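Dihydropteroate synthase (Clostridioides difficile, PDB 6PZ2) probably catalyses the folate-pathway condensation of 4-aminobenzoate with a dihydropterin pyrophosphate to form dihydropteroate. Local coordinates at residues K200-R212 with G238-D250. Numbering follows the deposited sequence.
With PT1 (pteroic acid), chain K; SO4 (sulfate ion), chain B; SO4 (sulfate ion), chain D.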
ATOM      1  N   LYS A 200      -1.032 -18.920  -7.336  1.00 39.68           N
ATOM      2  CA  LYS A 200       0.209 -19.507  -6.812  1.00 42.36           C
ATOM      3  C   LYS A 200       0.217 -21.031  -7.002  1.00 43.19           C
ATOM      4  O   LYS A 200       1.279 -21.625  -7.077  1.00 44.80           O
ATOM      5  CB  LYS A 200       0.383 -19.189  -5.327  1.00 50.42           C
ATOM      6  CG  LYS A 200       1.075 -17.872  -4.996  1.00 59.77           C
ATOM      7  CD  LYS A 200       1.460 -17.768  -3.521  1.00 63.03           C
ATOM      8  CE  LYS A 200       0.278 -17.469  -2.616  1.00 75.36           C
ATOM      9  NZ  LYS A 200       0.500 -17.946  -1.228  1.00 80.32           N
ATOM     10  N   ASP A 201      -0.945 -21.671  -7.105  1.00 50.36           N
ATOM     11  CA  ASP A 201      -1.030 -23.143  -7.249  1.00 49.59           C
ATOM     12  C   ASP A 201      -0.345 -23.598  -8.540  1.00 48.98           C
ATOM     13  O   ASP A 201       0.052 -24.753  -8.597  1.00 49.02           O
ATOM     14  CB  ASP A 201      -2.471 -23.676  -7.287  1.00 56.77           C
ATOM     15  CG  ASP A 201      -3.378 -23.146  -6.180  1.00 74.55           C
ATOM     16  OD1 ASP A 201      -2.858 -22.478  -5.258  1.00 86.89           O
ATOM     17  OD2 ASP A 201      -4.609 -23.369  -6.251  1.00 73.68           O
ATOM     18  N   LEU A 202      -0.249 -22.760  -9.578  1.00 40.64           N
ATOM     19  CA  LEU A 202       0.326 -23.235 -10.837  1.00 36.76           C
ATOM     20  C   LEU A 202       1.843 -23.364 -10.674  1.00 34.20           C
ATOM     21  O   LEU A 202       2.425 -24.082 -11.432  1.00 36.38           O
ATOM     22  CB  LEU A 202      -0.020 -22.308 -12.006  1.00 38.24           C
ATOM     23  CG  LEU A 202      -1.511 -22.114 -12.265  1.00 41.83           C
ATOM     24  CD1 LEU A 202      -1.759 -21.133 -13.396  1.00 40.01           C
ATOM     25  CD2 LEU A 202      -2.175 -23.437 -12.587  1.00 45.53           C
ATOM     26  N   GLY A 203       2.482 -22.746  -9.691  1.00 35.52           N
ATOM     27  CA  GLY A 203       3.912 -22.999  -9.451  1.00 32.57           C
ATOM     28  C   GLY A 203       4.833 -22.020 -10.165  1.00 35.37           C
ATOM     29  O   GLY A 203       6.040 -22.182 -10.080  1.00 35.37           O
ATOM     30  N   TYR A 204       4.316 -20.981 -10.828  1.00 34.48           N
ATOM     31  CA  TYR A 204       5.123 -20.071 -11.682  1.00 35.65           C
ATOM     32  C   TYR A 204       5.219 -18.686 -11.027  1.00 34.22           C
ATOM     33  O   TYR A 204       4.285 -18.271 -10.346  1.00 33.01           O
ATOM     34  CB  TYR A 204       4.497 -19.926 -13.079  1.00 37.50           C
ATOM     35  CG  TYR A 204       4.622 -21.179 -13.910  1.00 38.54           C
ATOM     36  CD1 TYR A 204       5.764 -21.439 -14.654  1.00 36.30           C
ATOM     37  CD2 TYR A 204       3.615 -22.130 -13.907  1.00 39.69           C
ATOM     38  CE1 TYR A 204       5.910 -22.614 -15.377  1.00 37.45           C
ATOM     39  CE2 TYR A 204       3.741 -23.308 -14.626  1.00 43.27           C
ATOM     40  CZ  TYR A 204       4.895 -23.558 -15.350  1.00 43.65           C
ATOM     41  OH  TYR A 204       4.997 -24.736 -16.036  1.00 40.60           O
ATOM     42  N   PRO A 205       6.311 -17.947 -11.286  1.00 35.21           N
ATOM     43  CA  PRO A 205       6.431 -16.556 -10.883  1.00 32.12           C
ATOM     44  C   PRO A 205       5.270 -15.734 -11.459  1.00 32.25           C
ATOM     45  O   PRO A 205       4.726 -16.104 -12.499  1.00 33.28           O
ATOM     46  CB  PRO A 205       7.764 -16.058 -11.436  1.00 34.63           C
ATOM     47  CG  PRO A 205       8.560 -17.317 -11.721  1.00 34.43           C
ATOM     48  CD  PRO A 205       7.504 -18.350 -12.040  1.00 34.02           C
ATOM     49  N   ILE A 206       4.839 -14.698 -10.737  1.00 30.09           N
ATOM     50  CA  ILE A 206       3.665 -13.904 -11.164  1.00 28.88           C
ATOM     51  C   ILE A 206       4.086 -12.448 -11.336  1.00 27.56           C
ATOM     52  O   ILE A 206       4.870 -11.914 -10.535  1.00 26.70           O
ATOM     53  CB  ILE A 206       2.526 -14.042 -10.136  1.00 32.92           C
ATOM     54  CG1 ILE A 206       2.051 -15.496 -10.069  1.00 37.77           C
ATOM     55  CG2 ILE A 206       1.372 -13.087 -10.420  1.00 31.82           C
ATOM     56  CD1 ILE A 206       1.298 -15.828  -8.802  1.00 48.78           C
ATOM     57  N   LEU A 207       3.558 -11.838 -12.393  1.00 25.01           N
ATOM     58  CA  LEU A 207       3.753 -10.454 -12.685  1.00 25.19           C
ATOM     59  C   LEU A 207       2.394  -9.762 -12.684  1.00 28.69           C
ATOM     60  O   LEU A 207       1.411 -10.311 -13.216  1.00 24.56           O
ATOM     61  CB  LEU A 207       4.455 -10.295 -14.035  1.00 29.84           C
ATOM     62  CG  LEU A 207       4.891  -8.881 -14.418  1.00 31.69           C
ATOM     63  CD1 LEU A 207       6.085  -8.929 -15.358  1.00 39.82           C
ATOM     64  CD2 LEU A 207       3.766  -8.130 -15.088  1.00 35.93           C
ATOM     65  N   LEU A 208       2.373  -8.573 -12.086  1.00 27.04           N
ATOM     66  CA  LEU A 208       1.104  -7.825 -11.968  1.00 30.50           C
ATOM     67  C   LEU A 208       1.277  -6.417 -12.530  1.00 27.43           C
ATOM     68  O   LEU A 208       2.275  -5.727 -12.255  1.00 28.49           O
ATOM     69  CB  LEU A 208       0.666  -7.785 -10.497  1.00 28.36           C
ATOM     70  CG  LEU A 208      -0.592  -6.978 -10.229  1.00 30.64           C
ATOM     71  CD1 LEU A 208      -1.780  -7.654 -10.893  1.00 32.24           C
ATOM     72  CD2 LEU A 208      -0.846  -6.805  -8.734  1.00 33.58           C
ATOM     73  N   GLY A 209       0.279  -5.977 -13.291  1.00 28.03           N
ATOM     74  CA  GLY A 209       0.267  -4.598 -13.708  1.00 30.31           C
ATOM     75  C   GLY A 209      -1.094  -3.944 -13.537  1.00 32.79           C
ATOM     76  O   GLY A 209      -2.069  -4.394 -14.135  1.00 32.65           O
ATOM     77  N   THR A 210      -1.127  -2.879 -12.739  1.00 31.06           N
ATOM     78  CA  THR A 210      -2.364  -2.123 -12.426  1.00 33.46           C
ATOM     79  C   THR A 210      -2.143  -0.622 -12.597  1.00 29.94           C
ATOM     80  O   THR A 210      -3.103   0.141 -12.661  1.00 30.59           O
ATOM     81  CB  THR A 210      -2.834  -2.343 -10.982  1.00 31.13           C
ATOM     82  OG1 THR A 210      -1.843  -1.799 -10.102  1.00 36.40           O
ATOM     83  CG2 THR A 210      -3.060  -3.804 -10.674  1.00 30.40           C
ATOM     84  N   SER A 211      -0.877  -0.225 -12.672  1.00 28.56           N
ATOM     85  CA  SER A 211      -0.471   1.157 -12.561  1.00 27.41           C
ATOM     86  C   SER A 211      -1.328   2.042 -13.467  1.00 30.41           C
ATOM     87  O   SER A 211      -1.375   1.870 -14.665  1.00 32.53           O
ATOM     88  CB  SER A 211       0.986   1.297 -12.886  1.00 29.63           C
ATOM     89  OG  SER A 211       1.407   2.636 -12.684  1.00 30.68           O
ATOM     90  N   ARG A 212      -2.029   2.960 -12.834  1.00 31.68           N
ATOM     91  CA  ARG A 212      -2.818   4.035 -13.441  1.00 31.60           C
ATOM     92  C   ARG A 212      -4.058   3.514 -14.169  1.00 31.27           C
ATOM     93  O   ARG A 212      -4.723   4.320 -14.792  1.00 36.33           O
ATOM     94  CB  ARG A 212      -2.000   4.890 -14.408  1.00 34.68           C
ATOM     95  CG  ARG A 212      -0.843   5.599 -13.725  1.00 35.95           C
ATOM     96  CD  ARG A 212      -0.098   6.519 -14.666  1.00 36.55           C
ATOM     97  NE  ARG A 212       1.074   6.941 -13.927  1.00 38.14           N
ATOM     98  CZ  ARG A 212       2.029   7.687 -14.450  1.00 44.81           C
ATOM     99  NH1 ARG A 212       1.887   8.049 -15.709  1.00 40.21           N
ATOM    100  NH2 ARG A 212       3.087   8.051 -13.736  1.00 35.52           N
ATOM    101  N   GLY A 238      -0.686  -7.424  -3.867  1.00 30.38           N
ATOM    102  CA  GLY A 238      -0.167  -8.379  -4.821  1.00 27.14           C
ATOM    103  C   GLY A 238       0.987  -9.145  -4.223  1.00 23.69           C
ATOM    104  O   GLY A 238       1.016 -10.377  -4.251  1.00 25.72           O
ATOM    105  N   ILE A 239       1.931  -8.434  -3.643  1.00 28.50           N
ATOM    106  CA  ILE A 239       3.104  -9.129  -3.087  1.00 26.79           C
ATOM    107  C   ILE A 239       2.627 -10.100  -2.012  1.00 28.52           C
ATOM    108  O   ILE A 239       3.045 -11.226  -1.971  1.00 30.80           O
ATOM    109  CB  ILE A 239       4.118  -8.160  -2.471  1.00 31.79           C
ATOM    110  CG1 ILE A 239       4.723  -7.257  -3.546  1.00 33.74           C
ATOM    111  CG2 ILE A 239       5.188  -8.940  -1.698  1.00 31.00           C
ATOM    112  CD1 ILE A 239       5.309  -5.969  -2.997  1.00 36.17           C
ATOM    113  N   ARG A 240       1.680  -9.690  -1.181  1.00 37.14           N
ATOM    114  CA  ARG A 240       1.222 -10.580  -0.129  1.00 35.11           C
ATOM    115  C   ARG A 240       0.610 -11.831  -0.766  1.00 37.73           C
ATOM    116  O   ARG A 240       0.786 -12.924  -0.233  1.00 28.05           O
ATOM    117  CB  ARG A 240       0.260  -9.856   0.818  1.00 44.16           C
ATOM    118  CG  ARG A 240      -0.791 -10.757   1.444  1.00 47.09           C
ATOM    119  CD  ARG A 240      -0.845 -10.796   2.954  1.00 53.59           C
ATOM    120  NE  ARG A 240      -1.881  -9.901   3.399  1.00 51.23           N
ATOM    121  CZ  ARG A 240      -2.492  -9.941   4.575  1.00 51.32           C
ATOM    122  NH1 ARG A 240      -2.590  -8.819   5.267  1.00 35.79           N
ATOM    123  NH2 ARG A 240      -3.082 -11.038   5.006  1.00 38.53           N
ATOM    124  N   ASP A 241      -0.064 -11.671  -1.908  1.00 33.73           N
ATOM    125  CA  ASP A 241      -0.694 -12.769  -2.624  1.00 33.05           C
ATOM    126  C   ASP A 241       0.284 -13.590  -3.492  1.00 35.98           C
ATOM    127  O   ASP A 241      -0.126 -14.521  -4.158  1.00 35.77           O
ATOM    128  CB  ASP A 241      -1.820 -12.177  -3.475  1.00 37.52           C
ATOM    129  CG  ASP A 241      -3.031 -11.820  -2.630  1.00 39.52           C
ATOM    130  OD1 ASP A 241      -3.328 -12.628  -1.733  1.00 37.58           O
ATOM    131  OD2 ASP A 241      -3.671 -10.760  -2.888  1.00 44.28           O
ATOM    132  N   GLY A 242       1.571 -13.276  -3.539  1.00 36.33           N
ATOM    133  CA  GLY A 242       2.534 -14.111  -4.231  1.00 35.69           C
ATOM    134  C   GLY A 242       3.170 -13.429  -5.437  1.00 39.69           C
ATOM    135  O   GLY A 242       4.010 -14.060  -6.113  1.00 35.81           O
ATOM    136  N   VAL A 243       2.824 -12.157  -5.707  1.00 32.92           N
ATOM    137  CA  VAL A 243       3.381 -11.472  -6.869  1.00 31.45           C
ATOM    138  C   VAL A 243       4.895 -11.312  -6.704  1.00 34.20           C
ATOM    139  O   VAL A 243       5.368 -10.950  -5.634  1.00 33.79           O
ATOM    140  CB  VAL A 243       2.719 -10.115  -7.104  1.00 26.49           C
ATOM    141  CG1 VAL A 243       3.488  -9.335  -8.135  1.00 28.39           C
ATOM    142  CG2 VAL A 243       1.249 -10.264  -7.495  1.00 28.25           C
ATOM    143  N   ASP A 244       5.617 -11.526  -7.799  1.00 33.43           N
ATOM    144  CA  ASP A 244       7.078 -11.472  -7.827  1.00 30.63           C
ATOM    145  C   ASP A 244       7.565 -10.197  -8.511  1.00 30.90           C
ATOM    146  O   ASP A 244       8.649  -9.713  -8.220  1.00 28.46           O
ATOM    147  CB  ASP A 244       7.625 -12.670  -8.607  1.00 33.79           C
ATOM    148  CG  ASP A 244       7.470 -13.953  -7.822  1.00 32.99           C
ATOM    149  OD1 ASP A 244       8.188 -14.088  -6.793  1.00 38.21           O
ATOM    150  OD2 ASP A 244       6.575 -14.762  -8.186  1.00 30.44           O
ATOM    151  N   ILE A 245       6.798  -9.710  -9.485  1.00 25.06           N
ATOM    152  CA  ILE A 245       7.233  -8.600 -10.270  1.00 25.75           C
ATOM    153  C   ILE A 245       6.026  -7.688 -10.442  1.00 25.11           C
ATOM    154  O   ILE A 245       4.975  -8.206 -10.844  1.00 23.66           O
ATOM    155  CB  ILE A 245       7.727  -9.037 -11.671  1.00 29.27           C
ATOM    156  CG1 ILE A 245       8.765 -10.162 -11.608  1.00 32.84           C
ATOM    157  CG2 ILE A 245       8.218  -7.831 -12.453  1.00 27.78           C
ATOM    158  CD1 ILE A 245       9.240 -10.680 -12.948  1.00 35.02           C
ATOM    159  N   VAL A 246       6.211  -6.386 -10.241  1.00 25.14           N
ATOM    160  CA  VAL A 246       5.155  -5.423 -10.525  1.00 27.43           C
ATOM    161  C   VAL A 246       5.623  -4.514 -11.656  1.00 29.12           C
ATOM    162  O   VAL A 246       6.752  -4.037 -11.653  1.00 27.78           O
ATOM    163  CB  VAL A 246       4.738  -4.599  -9.289  1.00 28.04           C
ATOM    164  CG1 VAL A 246       4.002  -5.472  -8.290  1.00 32.53           C
ATOM    165  CG2 VAL A 246       5.903  -3.891  -8.612  1.00 30.35           C
ATOM    166  N   ARG A 247       4.722  -4.264 -12.595  1.00 26.68           N
ATOM    167  CA  ARG A 247       5.007  -3.405 -13.727  1.00 30.67           C
ATOM    168  C   ARG A 247       4.381  -2.041 -13.414  1.00 29.81           C
ATOM    169  O   ARG A 247       3.163  -1.960 -13.416  1.00 27.63           O
ATOM    170  CB  ARG A 247       4.374  -3.998 -15.000  1.00 31.36           C
ATOM    171  CG  ARG A 247       4.557  -3.206 -16.289  1.00 30.96           C
ATOM    172  CD  ARG A 247       3.907  -3.856 -17.506  1.00 34.78           C
ATOM    173  NE  ARG A 247       3.979  -3.101 -18.751  1.00 29.51           N
ATOM    174  CZ  ARG A 247       3.217  -2.067 -19.076  1.00 30.42           C
ATOM    175  NH1 ARG A 247       2.229  -1.666 -18.286  1.00 33.55           N
ATOM    176  NH2 ARG A 247       3.466  -1.415 -20.199  1.00 32.53           N
ATOM    177  N   VAL A 248       5.181  -0.988 -13.274  1.00 26.39           N
ATOM    178  CA  VAL A 248       4.753   0.296 -12.730  1.00 28.85           C
ATOM    179  C   VAL A 248       5.338   1.466 -13.522  1.00 29.83           C
ATOM    180  O   VAL A 248       6.430   1.359 -14.077  1.00 27.82           O
ATOM    181  CB  VAL A 248       5.131   0.432 -11.248  1.00 27.43           C
ATOM    182  CG1 VAL A 248       4.352  -0.568 -10.404  1.00 27.35           C
ATOM    183  CG2 VAL A 248       6.637   0.290 -11.048  1.00 29.35           C
ATOM    184  N   HIS A 249       4.585   2.573 -13.560  1.00 30.30           N
ATOM    185  CA  HIS A 249       5.138   3.851 -14.007  1.00 30.83           C
ATOM    186  C   HIS A 249       6.036   4.528 -12.960  1.00 31.87           C
ATOM    187  O   HIS A 249       6.918   5.277 -13.334  1.00 28.41           O
ATOM    188  CB  HIS A 249       4.016   4.826 -14.328  1.00 31.05           C
ATOM    189  CG  HIS A 249       3.135   4.286 -15.394  1.00 32.33           C
ATOM    190  ND1 HIS A 249       1.998   3.558 -15.091  1.00 31.50           N
ATOM    191  CD2 HIS A 249       3.218   4.377 -16.739  1.00 29.89           C
ATOM    192  CE1 HIS A 249       1.422   3.214 -16.226  1.00 36.61           C
ATOM    193  NE2 HIS A 249       2.152   3.692 -17.259  1.00 33.01           N
ATOM    194  N   ASP A 250       5.765   4.367 -11.670  1.00 31.60           N
ATOM    195  CA  ASP A 250       6.425   5.154 -10.653  1.00 31.64           C
ATOM    196  C   ASP A 250       7.305   4.182  -9.871  1.00 30.45           C
ATOM    197  O   ASP A 250       6.874   3.478  -8.950  1.00 30.10           O
ATOM    198  CB  ASP A 250       5.428   5.863  -9.735  1.00 33.82           C
ATOM    199  CG  ASP A 250       4.468   6.787 -10.463  1.00 38.71           C
ATOM    200  OD1 ASP A 250       3.320   6.379 -10.757  1.00 44.51           O
ATOM    201  OD2 ASP A 250       4.889   7.898 -10.756  1.00 45.47           O
TER
HETATM  202  C2  PT1 K 310       0.049  -5.694 -17.801  1.00 26.79           C
HETATM  203  C3  PT1 K 310       0.170  -4.720 -18.873  1.00 29.36           C
HETATM  204  C5  PT1 K 310       1.253  -4.998 -19.818  1.00 27.84           C
HETATM  205  N6  PT1 K 310      -0.606  -3.615 -19.025  1.00 31.44           N
HETATM  206  C7  PT1 K 310       1.816  -6.961 -18.653  1.00 32.60           C
HETATM  207  N9  PT1 K 310       1.987  -6.100 -19.666  1.00 31.81           N
HETATM  208  C10 PT1 K 310      -0.407  -2.792 -20.068  1.00 29.42           C
HETATM  209  N11 PT1 K 310       2.606  -8.043 -18.522  1.00 31.28           N
HETATM  210  C12 PT1 K 310       0.600  -3.075 -20.999  1.00 29.46           C
HETATM  211  C21 PT1 K 310      -7.244   0.492 -18.309  1.00 35.54           C
HETATM  212  O22 PT1 K 310      -8.233  -0.195 -18.013  1.00 40.08           O
HETATM  213  O1  PT1 K 310      -0.895  -5.570 -16.855  1.00 32.81           O
HETATM  214  N4  PT1 K 310       0.844  -6.782 -17.742  1.00 33.57           N
HETATM  215  N8  PT1 K 310       1.428  -4.134 -20.840  1.00 31.94           N
HETATM  216  C13 PT1 K 310      -1.306  -1.586 -20.242  1.00 32.92           C
HETATM  217  N14 PT1 K 310      -2.673  -2.066 -20.405  1.00 29.63           N
HETATM  218  C15 PT1 K 310      -3.749  -1.393 -19.942  1.00 31.22           C
HETATM  219  C16 PT1 K 310      -3.686  -0.056 -19.529  1.00 30.57           C
HETATM  220  C17 PT1 K 310      -4.946  -2.086 -19.814  1.00 31.53           C
HETATM  221  C18 PT1 K 310      -4.832   0.562 -19.036  1.00 34.52           C
HETATM  222  C19 PT1 K 310      -6.092  -1.472 -19.316  1.00 31.87           C
HETATM  223  C20 PT1 K 310      -6.029  -0.147 -18.916  1.00 34.78           C
HETATM  224  O23 PT1 K 310      -7.242   1.696 -18.046  1.00 33.18           O
HETATM  225  S   SO4 B 301       0.720   1.507 -19.799  1.00 38.62           S
HETATM  226  O1  SO4 B 301      -0.620   1.666 -20.407  1.00 40.05           O
HETATM  227  O2  SO4 B 301       1.498   0.513 -20.570  1.00 44.90           O
HETATM  228  O3  SO4 B 301       0.577   1.046 -18.401  1.00 43.84           O
HETATM  229  O4  SO4 B 301       1.427   2.808 -19.819  1.00 34.43           O
HETATM  230  S   SO4 D 303       5.365   9.911 -16.165  1.00 98.42           S
HETATM  231  O1  SO4 D 303       4.120  10.171 -15.404  1.00111.14           O
HETATM  232  O2  SO4 D 303       4.959   9.482 -17.531  1.00 90.66           O
HETATM  233  O3  SO4 D 303       6.240   8.849 -15.598  1.00 75.77           O
HETATM  234  O4  SO4 D 303       6.093  11.201 -16.137  1.00103.37           O
HETATM  235  O   HOH W   1       2.195 -15.363  -0.962  1.00 48.49           O
HETATM  236  O   HOH W   2       1.247  -2.136 -11.372  1.00 35.23           O
HETATM  237  O   HOH W   3       3.123   3.489 -10.674  1.00 28.44           O
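Strands 207-208 and 245-248, the last two of the TIM barrel, linked through the helix 228-240, pair in parallel, L207 with I245 and L208 with V246: L208 N bonds to I245 O, and R247 N to L208 O at 2.9 Å. Just before the strands, I206 O takes two donors, D244 N and I245 N, while the D244 side chain reaches back with the anti lone pair of OD2 to I206 N (3.1 Å). L207 and I245 lie on one face, L207 CD1 against I245 CG2 at 3.8 Å; on the other, L208 CB rests on V243 CG2. At the C-terminal ends the pair opens into the active site. A water bridges T210 N and R247 O, and R247 lays one face of its guanidinium against the pterin of pteroic acid, N8 3.3 Å from CZ, with D53 at NE and a sulfate at its edge. H249 stacks on the R212 guanidinium, planes 16° apart; R212 NH2, lying over H249 CB, forms a salt bridge with D250 through two long, weak hydrogen bonds and donates to a second sulfate. S211 OG, swung anti to its own N (chi1 -176°), meets H249 ND1 at 2.6 Å, while across the ring NE2 donates to O4 of the sulfate that R247 holds, at 2.8 Å.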